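Local coordinates for putative type VI secretion protein (Escherichia coli, PDB 6SKI) that probably acts as a toxic phospholipase effector, a hydrolase that the type VI secretion system carries on its VgrG spike, at residues 413-418 against 446-451. Numbering follows the deposited sequence.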
loop_
_atom_site.group_PDB
_atom_site.type_symbol
_atom_site.label_atom_id
_atom_site.label_comp_id
_atom_site.label_asym_id
_atom_site.label_seq_id
_atom_site.Cartn_x
_atom_site.Cartn_y
_atom_site.Cartn_z
ATOM N N PRO A 413 -4.670 -16.635 13.798
ATOM C CA PRO A 413 -3.527 -16.872 12.914
ATOM C C PRO A 413 -3.548 -15.968 11.689
ATOM O O PRO A 413 -4.605 -15.593 11.181
ATOM C CB PRO A 413 -3.689 -18.346 12.534
ATOM C CG PRO A 413 -5.163 -18.546 12.602
ATOM C CD PRO A 413 -5.576 -17.794 13.822
ATOM N N ASN A 414 -2.351 -15.616 11.218
ATOM C CA ASN A 414 -2.170 -14.721 10.083
ATOM C C ASN A 414 -1.776 -15.456 8.806
ATOM O O ASN A 414 -1.119 -14.870 7.939
ATOM C CB ASN A 414 -1.127 -13.656 10.421
ATOM C CG ASN A 414 0.286 -14.201 10.417
ATOM O OD1 ASN A 414 0.515 -15.363 10.741
ATOM N ND2 ASN A 414 1.241 -13.360 10.048
ATOM N N ASP A 415 -2.168 -16.716 8.666
ATOM C CA ASP A 415 -1.674 -17.563 7.591
ATOM C C ASP A 415 -2.458 -17.435 6.293
ATOM O O ASP A 415 -2.107 -18.100 5.315
ATOM C CB ASP A 415 -1.683 -19.026 8.037
ATOM C CG ASP A 415 -0.755 -19.286 9.196
ATOM O OD1 ASP A 415 0.472 -19.151 9.018
ATOM O OD2 ASP A 415 -1.251 -19.624 10.288
ATOM N N TRP A 416 -3.503 -16.614 6.243
ATOM C CA TRP A 416 -4.274 -16.478 5.017
ATOM C C TRP A 416 -3.691 -15.430 4.080
ATOM O O TRP A 416 -3.945 -15.476 2.866
ATOM C CB TRP A 416 -5.731 -16.139 5.347
ATOM C CG TRP A 416 -6.614 -16.135 4.150
ATOM C CD1 TRP A 416 -7.153 -15.049 3.534
ATOM C CD2 TRP A 416 -7.049 -17.277 3.409
ATOM N NE1 TRP A 416 -7.906 -15.443 2.456
ATOM C CE2 TRP A 416 -7.856 -16.808 2.358
ATOM C CE3 TRP A 416 -6.836 -18.651 3.533
ATOM C CZ2 TRP A 416 -8.451 -17.662 1.439
ATOM C CZ3 TRP A 416 -7.425 -19.496 2.621
ATOM C CH2 TRP A 416 -8.223 -19.001 1.587
ATOM N N ALA A 417 -2.858 -14.535 4.596
ATOM C CA ALA A 417 -2.141 -13.616 3.737
ATOM C C ALA A 417 -1.028 -14.308 2.975
ATOM O O ALA A 417 -0.633 -13.822 1.915
ATOM C CB ALA A 417 -1.567 -12.460 4.557
ATOM N N ASN A 418 -0.573 -15.469 3.444
ATOM C CA ASN A 418 0.344 -16.274 2.649
ATOM C C ASN A 418 -0.376 -16.903 1.464
ATOM O O ASN A 418 0.186 -17.010 0.369
ATOM C CB ASN A 418 0.983 -17.346 3.525
ATOM C CG ASN A 418 1.836 -16.761 4.624
ATOM O OD1 ASN A 418 2.348 -15.651 4.501
ATOM N ND2 ASN A 418 1.987 -17.501 5.712
ATOM N N GLN A 446 5.262 -20.317 5.024
ATOM C CA GLN A 446 4.806 -21.695 4.952
ATOM C C GLN A 446 3.383 -21.793 5.471
ATOM O O GLN A 446 3.035 -21.193 6.491
ATOM C CB GLN A 446 5.721 -22.621 5.753
ATOM C CG GLN A 446 7.132 -22.702 5.217
ATOM C CD GLN A 446 7.173 -22.967 3.727
ATOM O OE1 GLN A 446 6.603 -23.943 3.241
ATOM N NE2 GLN A 446 7.842 -22.092 2.989
ATOM N N LEU A 447 2.569 -22.552 4.760
ATOM C CA LEU A 447 1.144 -22.697 4.992
ATOM C C LEU A 447 0.867 -23.885 5.907
ATOM O O LEU A 447 1.488 -24.939 5.759
ATOM C CB LEU A 447 0.413 -22.891 3.674
ATOM C CG LEU A 447 0.210 -21.588 2.913
ATOM C CD1 LEU A 447 -0.597 -21.839 1.679
ATOM C CD2 LEU A 447 -0.488 -20.591 3.808
ATOM N N PRO A 448 -0.044 -23.726 6.864
ATOM C CA PRO A 448 -0.481 -24.876 7.655
ATOM C C PRO A 448 -1.139 -25.911 6.759
ATOM O O PRO A 448 -1.647 -25.594 5.683
ATOM C CB PRO A 448 -1.484 -24.268 8.640
ATOM C CG PRO A 448 -1.115 -22.831 8.711
ATOM C CD PRO A 448 -0.662 -22.476 7.332
ATOM N N SER A 449 -1.115 -27.166 7.210
ATOM C CA SER A 449 -1.732 -28.230 6.426
ATOM C C SER A 449 -3.206 -27.948 6.181
ATOM O O SER A 449 -3.695 -28.125 5.058
ATOM C CB SER A 449 -1.557 -29.569 7.135
ATOM O OG SER A 449 -0.286 -29.648 7.755
ATOM N N GLU A 450 -3.907 -27.449 7.202
ATOM C CA GLU A 450 -5.315 -27.100 7.061
ATOM C C GLU A 450 -5.540 -26.131 5.912
ATOM O O GLU A 450 -6.599 -26.152 5.278
ATOM C CB GLU A 450 -5.819 -26.481 8.363
ATOM C CG GLU A 450 -7.261 -26.783 8.692
ATOM C CD GLU A 450 -7.694 -26.137 9.991
ATOM O OE1 GLU A 450 -8.828 -26.401 10.440
ATOM O OE2 GLU A 450 -6.897 -25.364 10.560
ATOM N N LEU A 451 -4.558 -25.283 5.628
ATOM C CA LEU A 451 -4.674 -24.262 4.602
ATOM C C LEU A 451 -3.973 -24.632 3.305
ATOM O O LEU A 451 -3.939 -23.806 2.389
ATOM C CB LEU A 451 -4.111 -22.937 5.119
ATOM C CG LEU A 451 -5.022 -22.074 5.988
ATOM C CD1 LEU A 451 -4.534 -20.641 5.991
ATOM C CD2 LEU A 451 -6.462 -22.150 5.517
#
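The carbonyl oxygen of Asp415 is flanked by two leucine methyls from the facing loop: Leu447 CD2 lies 3.3 Å from Asp415 O, and Leu451 CD1 lies 3.6 Å from the same atom. These are van der Waals contacts, and the branched ends of leucine suit them: Leu447 contributes CD2, whereas Leu451 uses both methyls, CD1 on Asp415 and the Trp416 edge, CD2 on Trp416 CE3 and CZ3. Leu447 CD2 also meets Asn418 CB at 3.6 Å. On the Asp415 side chain, Pro448 supplies most of the contacts: its compact ring presents CG and CD to the carboxylate group, with Asp415 CG 3.6 Å from Pro448 CG. Leu451 CD1 adds a contact at Asp415 CB, 3.9 Å away. Trp416 CB points away from the loop, yet with CG anti to the backbone N (chi1 -174°) the benzo edge comes to Leu451, whose CD1 sits in the ring plane, 3.9 Å from Trp416 CE3. The large indole thus spans from Leu451 to Ile482 of helix 476-483. The turn closed by the hydrogen bond from Leu451 N to Pro448 O (2.9 Å) brings Leu451 back toward the helix. Asn418 ND2 bonds weakly to Glu444 O, just before the loop segment. With no hydrogen bond between 413-418 and 446-451, the N-terminal region of helix 416-431 meets the loop leading into helix 452-466 through van der Waals packing of aliphatic carbons against both polar and apolar groups.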